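Local structure of lactococcus lactis MG1363 DpsA (Lactococcus lactis, 1ZS3) at residues Lys24-Gly28 and Leu135-Glu139; Phe122-Asn126 and Asn155-Ile159; Ile129-Ile133 and Val148-Tyr152. The protein binds DNA with the help of its N-terminal helix and, as a dodecameric Dps protein, probably protects lactic acid bacteria against oxidative stress. One frame throughout, in Å; residues are numbered along the deposited sequence.

Contact 1: Lys24-Gly28 and Leu135-Glu139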
loop_
_atom_site.group_PDB
_atom_site.type_symbol
_atom_site.label_atom_id
_atom_site.label_comp_id
_atom_site.label_asym_id
_atom_site.label_seq_id
_atom_site.Cartn_x
_atom_site.Cartn_y
_atom_site.Cartn_z
ATOM N N LYS A 24 -10.334 -49.712 2.391
ATOM C CA LYS A 24 -8.990 -50.037 2.883
ATOM C C LYS A 24 -8.313 -48.910 3.605
ATOM O O LYS A 24 -7.184 -49.091 4.039
ATOM C CB LYS A 24 -8.096 -50.375 1.693
ATOM C CG LYS A 24 -7.562 -49.176 0.920
ATOM C CD LYS A 24 -7.827 -49.320 -0.576
ATOM C CE LYS A 24 -6.941 -50.390 -1.266
ATOM N NZ LYS A 24 -7.664 -51.050 -2.415
ATOM N N PRO A 25 -9.081 -47.882 3.965
ATOM C CA PRO A 25 -9.033 -46.487 3.453
ATOM C C PRO A 25 -7.774 -45.987 2.785
ATOM O O PRO A 25 -6.680 -46.235 3.307
ATOM C CB PRO A 25 -9.316 -45.640 4.707
ATOM C CG PRO A 25 -9.340 -46.653 5.840
ATOM C CD PRO A 25 -9.875 -47.948 5.195
ATOM N N THR A 26 -7.913 -45.278 1.653
ATOM C CA THR A 26 -6.841 -44.404 1.144
ATOM C C THR A 26 -6.943 -42.993 1.758
ATOM O O THR A 26 -7.954 -42.630 2.384
ATOM C CB THR A 26 -6.826 -44.245 -0.404
ATOM O OG1 THR A 26 -8.072 -43.715 -0.871
ATOM C CG2 THR A 26 -6.691 -45.577 -1.102
ATOM N N ALA A 27 -5.896 -42.199 1.540
ATOM C CA ALA A 27 -5.891 -40.832 2.002
ATOM C C ALA A 27 -7.042 -40.090 1.294
ATOM O O ALA A 27 -7.897 -39.533 1.968
ATOM C CB ALA A 27 -4.563 -40.171 1.711
ATOM N N GLY A 28 -7.100 -40.155 -0.034
ATOM C CA GLY A 28 -8.086 -39.427 -0.847
ATOM C C GLY A 28 -9.516 -39.783 -0.524
ATOM O O GLY A 28 -10.441 -38.992 -0.688
ATOM N N LEU A 135 -2.722 -41.175 7.114
ATOM C CA LEU A 135 -2.757 -41.912 5.845
ATOM C C LEU A 135 -1.876 -41.214 4.856
ATOM O O LEU A 135 -1.119 -41.866 4.137
ATOM C CB LEU A 135 -4.185 -42.059 5.267
ATOM C CG LEU A 135 -5.168 -42.928 6.092
ATOM C CD1 LEU A 135 -6.493 -43.153 5.362
ATOM C CD2 LEU A 135 -4.543 -44.265 6.538
ATOM N N ALA A 136 -1.900 -39.884 4.850
ATOM C CA ALA A 136 -1.167 -39.123 3.857
ATOM C C ALA A 136 0.326 -39.346 4.035
ATOM O O ALA A 136 1.062 -39.418 3.050
ATOM C CB ALA A 136 -1.521 -37.641 3.956
ATOM N N ASN A 137 0.772 -39.500 5.281
ATOM C CA ASN A 137 2.175 -39.707 5.549
ATOM C C ASN A 137 2.632 -41.092 5.125
ATOM O O ASN A 137 3.757 -41.230 4.606
ATOM C CB ASN A 137 2.559 -39.423 7.011
ATOM C CG ASN A 137 2.615 -37.890 7.316
ATOM O OD1 ASN A 137 1.977 -37.430 8.250
ATOM N ND2 ASN A 137 3.342 -37.125 6.494
ATOM N N LYS A 138 1.791 -42.121 5.363
ATOM C CA LYS A 138 2.027 -43.525 4.920
ATOM C C LYS A 138 2.141 -43.527 3.428
ATOM O O LYS A 138 3.047 -44.128 2.877
ATOM C CB LYS A 138 0.847 -44.439 5.293
ATOM C CG LYS A 138 0.918 -45.104 6.696
ATOM C CD LYS A 138 -0.495 -45.530 7.175
ATOM C CE LYS A 138 -0.541 -45.882 8.691
ATOM N NZ LYS A 138 -1.553 -46.983 9.027
ATOM N N GLU A 139 1.207 -42.863 2.789
ATOM C CA GLU A 139 1.173 -42.870 1.327
ATOM C C GLU A 139 2.316 -42.038 0.721
ATOM O O GLU A 139 2.456 -42.037 -0.504
ATOM C CB GLU A 139 -0.212 -42.406 0.825
ATOM C CG GLU A 139 -1.259 -43.508 0.971
ATOM C CD GLU A 139 -2.667 -43.112 0.597
ATOM O OE1 GLU A 139 -3.564 -43.675 1.266
ATOM O OE2 GLU A 139 -2.907 -42.286 -0.342
#
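A27, in the first turn of helix 27-51, comes down beside L135 with the two CA atoms 5.1 Å apart, where helix 111-138 is running out. The polar link is made one turn further on, by E139. Its CG lies beside its own backbone N and anti to the carbonyl carbon (chi1 -77°), and from there the chain runs out extended to bring the carboxylate up to the start of the other helix. A27 N gives its hydrogen to E139 OE1 at 2.8 Å. The bond is bent, with an angle of 142° at the hydrogen, and it reaches the oxygen on its syn side, 27° out of the carboxylate plane. The other oxygen, E139 OE2, lies against the methyl A27 CB at 3.4 Å and forms a salt bridge with K141, just beyond the segment. T26 is the N-cap of helix 27-51: its OG1 accepts from the backbone N of A29.

L135 supplies the apolar half. Its CB packs on A27 CB at 4.0 Å. The CD1 branch reaches further out, past the carbonyl of T26 to the ring of P25, where it meets P25 CB at 3.8 Å. E139 itself is held to the helix by its own N, bonded to L135 O at 2.9 Å.

Backbone N-H groups in a first helical turn lack carbonyl partners within their own helix, and here T26 and E139 each take one of them. The positive end of the helix dipole and the ammonium of K141 would both favour an ionised carboxylate on E139. The bond thus ties the start of the bundle, just after helix 5-23, to the link between helices 111-138 and 142-165.

Contact 2: Phe122-Asn126 and Asn155-Ile159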
loop_
_atom_site.group_PDB
_atom_site.type_symbol
_atom_site.label_atom_id
_atom_site.label_comp_id
_atom_site.label_asym_id
_atom_site.label_seq_id
_atom_site.Cartn_x
_atom_site.Cartn_y
_atom_site.Cartn_z
ATOM N N PHE A 122 -16.929 -29.006 14.906
ATOM C CA PHE A 122 -15.487 -28.921 14.584
ATOM C C PHE A 122 -14.704 -30.001 15.275
ATOM O O PHE A 122 -13.703 -30.444 14.759
ATOM C CB PHE A 122 -14.920 -27.535 14.909
ATOM C CG PHE A 122 -15.073 -26.558 13.796
ATOM C CD1 PHE A 122 -16.196 -25.770 13.693
ATOM C CD2 PHE A 122 -14.106 -26.433 12.842
ATOM C CE1 PHE A 122 -16.355 -24.890 12.653
ATOM C CE2 PHE A 122 -14.267 -25.537 11.791
ATOM C CZ PHE A 122 -15.400 -24.776 11.704
ATOM N N GLN A 123 -15.150 -30.427 16.449
ATOM C CA GLN A 123 -14.515 -31.516 17.193
ATOM C C GLN A 123 -14.732 -32.737 16.355
ATOM O O GLN A 123 -13.889 -33.605 16.305
ATOM C CB GLN A 123 -15.187 -31.720 18.556
ATOM C CG GLN A 123 -14.286 -31.607 19.807
ATOM C CD GLN A 123 -15.031 -31.184 21.105
ATOM O OE1 GLN A 123 -14.453 -31.261 22.207
ATOM N NE2 GLN A 123 -16.276 -30.727 20.972
ATOM N N ALA A 124 -15.879 -32.761 15.663
ATOM C CA ALA A 124 -16.258 -33.915 14.820
ATOM C C ALA A 124 -15.465 -33.922 13.560
ATOM O O ALA A 124 -15.037 -34.983 13.137
ATOM C CB ALA A 124 -17.763 -33.944 14.514
ATOM N N GLN A 125 -15.200 -32.766 12.946
ATOM C CA GLN A 125 -14.382 -32.746 11.730
ATOM C C GLN A 125 -12.980 -33.316 12.013
ATOM O O GLN A 125 -12.361 -33.889 11.093
ATOM C CB GLN A 125 -14.181 -31.335 11.134
ATOM C CG GLN A 125 -15.460 -30.555 10.810
ATOM C CD GLN A 125 -15.175 -29.345 9.989
ATOM O OE1 GLN A 125 -14.203 -29.315 9.260
ATOM N NE2 GLN A 125 -16.001 -28.324 10.127
ATOM N N ASN A 126 -12.514 -33.199 13.273
ATOM C CA ASN A 126 -11.129 -33.600 13.644
ATOM C C ASN A 126 -10.873 -35.096 13.663
ATOM O O ASN A 126 -9.756 -35.498 13.415
ATOM C CB ASN A 126 -10.659 -32.990 14.975
ATOM C CG ASN A 126 -10.073 -31.561 14.797
ATOM O OD1 ASN A 126 -9.896 -31.071 13.671
ATOM N ND2 ASN A 126 -9.791 -30.899 15.908
ATOM N N ASN A 155 -8.720 -25.764 12.929
ATOM C CA ASN A 155 -9.908 -26.280 13.613
ATOM C C ASN A 155 -9.717 -26.179 15.150
ATOM O O ASN A 155 -10.586 -25.714 15.832
ATOM C CB ASN A 155 -10.198 -27.741 13.178
ATOM C CG ASN A 155 -11.005 -27.832 11.800
ATOM O OD1 ASN A 155 -11.071 -26.867 11.068
ATOM N ND2 ASN A 155 -11.460 -29.040 11.597
ATOM N N LEU A 156 -8.583 -26.592 15.675
ATOM C CA LEU A 156 -8.321 -26.528 17.127
ATOM C C LEU A 156 -8.418 -25.109 17.677
ATOM O O LEU A 156 -8.835 -24.888 18.814
ATOM C CB LEU A 156 -6.920 -27.028 17.439
ATOM C CG LEU A 156 -6.852 -28.312 18.238
ATOM C CD1 LEU A 156 -7.944 -29.224 17.823
ATOM C CD2 LEU A 156 -5.466 -28.957 18.063
ATOM N N GLN A 157 -8.025 -24.143 16.857
ATOM C CA GLN A 157 -8.003 -22.745 17.196
ATOM C C GLN A 157 -9.403 -22.244 17.218
ATOM O O GLN A 157 -9.796 -21.627 18.200
ATOM C CB GLN A 157 -7.208 -22.040 16.120
ATOM C CG GLN A 157 -6.870 -20.617 16.302
ATOM C CD GLN A 157 -6.376 -20.030 14.980
ATOM O OE1 GLN A 157 -5.583 -20.666 14.260
ATOM N NE2 GLN A 157 -6.884 -18.870 14.622
ATOM N N VAL A 158 -10.181 -22.542 16.177
ATOM C CA VAL A 158 -11.564 -22.109 16.167
ATOM C C VAL A 158 -12.335 -22.622 17.383
ATOM O O VAL A 158 -13.205 -21.897 17.891
ATOM C CB VAL A 158 -12.315 -22.556 14.905
ATOM C CG1 VAL A 158 -13.798 -22.334 15.066
ATOM C CG2 VAL A 158 -11.793 -21.817 13.672
ATOM N N ILE A 159 -12.046 -23.854 17.827
ATOM C CA ILE A 159 -12.768 -24.474 18.933
ATOM C C ILE A 159 -12.499 -23.689 20.181
ATOM O O ILE A 159 -13.396 -23.576 21.022
ATOM C CB ILE A 159 -12.336 -25.971 19.154
ATOM C CG1 ILE A 159 -12.902 -26.881 18.054
ATOM C CG2 ILE A 159 -12.788 -26.519 20.548
ATOM C CD1 ILE A 159 -12.065 -28.133 17.814
#
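The side chain of N155 lies against the facing helix, between those of F122 and N126, carried there by a CG beside the backbone N and anti to the carbonyl carbon (chi1 -83°). The two ends of its amide meet different partners. ND2 donates to N126 OD1 at 3.3 Å, a long bond that comes from above the carbonyl plane, 41° out of it; the two amides run antiparallel, their planes roughly parallel. OD1 turns to the phenyl of F122 and lies at its edge, near the ring plane, 3.5 Å from F122 CE2; ring and amide stand almost perpendicular. ND2 also comes close to the CB of Q125, whose amide is turned at about a right angle to that of N155.

Next, L156 begins by pointing away, yet the end of its side chain comes back toward N126. L156 also packs on E82 of the second subunit.

V158, a turn on from N155, puts CG1 over the centre of the F122 ring, 4.3 Å above its plane. The opposite face of the ring carries Q125 NE2, 3.7 Å above the plane and offset to the rim, so the phenyl is sandwiched between a methyl and an amide. That NE2 is itself taken up by hydrogen bonds to E41 and E68, two acidic residues on the other helices of the bundle.

I159 closes the walk. Its CG1 touches F122 CB at 3.8 Å, and CD1 carries on to the backbone N of Q123 and to the amide of N126.

The axes of the two short segments pass 9.6 Å apart at 158°. This is the close antiparallel pairing of the last two long helices in the ferritin-like four-helix bundle, the fold of the Dps family.

Contact 3: Ile129-Ile133 and Val148-Tyr152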
loop_
_atom_site.group_PDB
_atom_site.type_symbol
_atom_site.label_atom_id
_atom_site.label_comp_id
_atom_site.label_asym_id
_atom_site.label_seq_id
_atom_site.Cartn_x
_atom_site.Cartn_y
_atom_site.Cartn_z
ATOM N N ILE A 129 -9.888 -35.756 10.032
ATOM C CA ILE A 129 -8.704 -35.035 9.566
ATOM C C ILE A 129 -7.498 -35.760 10.107
ATOM O O ILE A 129 -6.578 -36.037 9.366
ATOM C CB ILE A 129 -8.813 -33.553 10.034
ATOM C CG1 ILE A 129 -9.759 -32.786 9.097
ATOM C CG2 ILE A 129 -7.497 -32.900 10.107
ATOM C CD1 ILE A 129 -10.402 -31.516 9.690
ATOM N N THR A 130 -7.545 -36.021 11.407
ATOM C CA THR A 130 -6.544 -36.811 12.120
ATOM C C THR A 130 -6.104 -38.036 11.322
ATOM O O THR A 130 -4.911 -38.268 11.134
ATOM C CB THR A 130 -7.087 -37.175 13.511
ATOM O OG1 THR A 130 -6.718 -36.141 14.440
ATOM C CG2 THR A 130 -6.462 -38.417 14.090
ATOM N N ARG A 131 -7.085 -38.786 10.849
ATOM C CA ARG A 131 -6.857 -40.000 10.101
ATOM C C ARG A 131 -6.249 -39.678 8.750
ATOM O O ARG A 131 -5.340 -40.361 8.311
ATOM C CB ARG A 131 -8.170 -40.796 9.946
ATOM C CG ARG A 131 -8.622 -41.484 11.245
ATOM C CD ARG A 131 -9.738 -42.544 11.071
ATOM N NE ARG A 131 -11.034 -42.050 11.572
ATOM C CZ ARG A 131 -12.209 -42.683 11.424
ATOM N NH1 ARG A 131 -13.316 -42.133 11.937
ATOM N NH2 ARG A 131 -12.278 -43.845 10.760
ATOM N N ALA A 132 -6.737 -38.641 8.078
ATOM C CA ALA A 132 -6.216 -38.301 6.773
ATOM C C ALA A 132 -4.721 -37.828 6.850
ATOM O O ALA A 132 -3.955 -37.999 5.906
ATOM C CB ALA A 132 -7.067 -37.259 6.122
ATOM N N ILE A 133 -4.303 -37.242 7.973
ATOM C CA ILE A 133 -2.920 -36.870 8.164
ATOM C C ILE A 133 -2.126 -38.121 8.149
ATOM O O ILE A 133 -1.186 -38.214 7.377
ATOM C CB ILE A 133 -2.720 -36.114 9.472
ATOM C CG1 ILE A 133 -3.392 -34.741 9.339
ATOM C CG2 ILE A 133 -1.224 -36.049 9.872
ATOM C CD1 ILE A 133 -3.555 -34.024 10.622
ATOM N N VAL A 148 -3.006 -30.667 5.319
ATOM C CA VAL A 148 -4.032 -31.198 6.194
ATOM C C VAL A 148 -3.669 -30.947 7.654
ATOM O O VAL A 148 -4.547 -30.853 8.499
ATOM C CB VAL A 148 -4.254 -32.701 5.924
ATOM C CG1 VAL A 148 -5.072 -33.361 7.018
ATOM C CG2 VAL A 148 -4.958 -32.894 4.643
ATOM N N VAL A 149 -2.379 -30.793 7.937
ATOM C CA VAL A 149 -1.948 -30.430 9.268
ATOM C C VAL A 149 -2.381 -28.990 9.538
ATOM O O VAL A 149 -2.816 -28.623 10.630
ATOM C CB VAL A 149 -0.423 -30.612 9.449
ATOM C CG1 VAL A 149 0.060 -29.936 10.728
ATOM C CG2 VAL A 149 -0.030 -32.101 9.453
ATOM N N GLU A 150 -2.283 -28.149 8.533
ATOM C CA GLU A 150 -2.657 -26.781 8.707
ATOM C C GLU A 150 -4.096 -26.777 9.173
ATOM O O GLU A 150 -4.402 -26.142 10.161
ATOM C CB GLU A 150 -2.488 -26.027 7.411
ATOM C CG GLU A 150 -1.252 -25.128 7.354
ATOM C CD GLU A 150 -1.177 -24.404 6.020
ATOM O OE1 GLU A 150 -2.056 -23.520 5.748
ATOM O OE2 GLU A 150 -0.284 -24.792 5.224
ATOM N N LEU A 151 -4.959 -27.513 8.471
ATOM C CA LEU A 151 -6.394 -27.552 8.749
ATOM C C LEU A 151 -6.710 -28.053 10.162
ATOM O O LEU A 151 -7.559 -27.475 10.859
ATOM C CB LEU A 151 -7.058 -28.448 7.716
ATOM C CG LEU A 151 -8.553 -28.676 7.843
ATOM C CD1 LEU A 151 -9.307 -27.378 8.011
ATOM C CD2 LEU A 151 -9.060 -29.408 6.621
ATOM N N TYR A 152 -6.037 -29.118 10.572
ATOM C CA TYR A 152 -6.153 -29.623 11.902
ATOM C C TYR A 152 -5.932 -28.535 12.935
ATOM O O TYR A 152 -6.727 -28.401 13.857
ATOM C CB TYR A 152 -5.129 -30.719 12.081
ATOM C CG TYR A 152 -5.059 -31.232 13.477
ATOM C CD1 TYR A 152 -3.887 -31.098 14.218
ATOM C CD2 TYR A 152 -6.176 -31.794 14.080
ATOM C CE1 TYR A 152 -3.827 -31.545 15.514
ATOM C CE2 TYR A 152 -6.131 -32.226 15.385
ATOM C CZ TYR A 152 -4.940 -32.091 16.087
ATOM O OH TYR A 152 -4.834 -32.488 17.353
#
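I129 O takes the backbone hydrogen of I133 N at 2.9 Å, and V148 CG1 rests 3.9 Å from the same oxygen, setting a methyl beside a turn of the facing helix. Apart from that carbonyl the interface is almost wholly hydrocarbon. I129 works with two branches: CD1 goes to L151, meeting its CG at 3.9 Å, while CG2 leans on Y152 CB at 3.8 Å. One turn later I133 repeats the division. Its CD1 also reaches Y152 CB, at 3.9 Å, so both isoleucine methyls meet the beta carbon of the tyrosine from the side of the facing helix; its CG2 lies by V149 CG2.

With chi1 at 174°, the Y152 ring is carried anti to the backbone N and runs alongside T130, in the same direction, with T130 OG1 coming 4.1 Å from Y152 CE2. Y152 OH goes on past the interface to a hydrogen bond with E82 of the second subunit.

The axes of the two short segments are 9.5 Å apart and antiparallel, at 154°. Around this seam, helix 27-51 lies against one flank, with L31 touching both A132 and V148 and V34 touching I129; helix 55-81 meets L151 through Y71 and I75; and F142 of the second subunit packs on I133 and V149.

All three contacts use helix 111-138, which supplies 122-126, 129-133 and 135-139 in succession as it runs down the bundle. Helix 142-165, returning antiparallel, offers 148-152 and then 155-159, so contact 3 sits within contact 2 along the chain, while contact 1 reaches back to 24-28 and crosses both. Contact 3 is in the middle, its centre about 11 Å from the centre of each of the others; the centres of contacts 1 and 2 are about 21 Å apart. Contacts 2 and 3 touch, forming one continuous seam that also meets the second subunit. Contact 1 lies at the bundle's end, where helix 5-23, probably the DNA-binding extension, joins it.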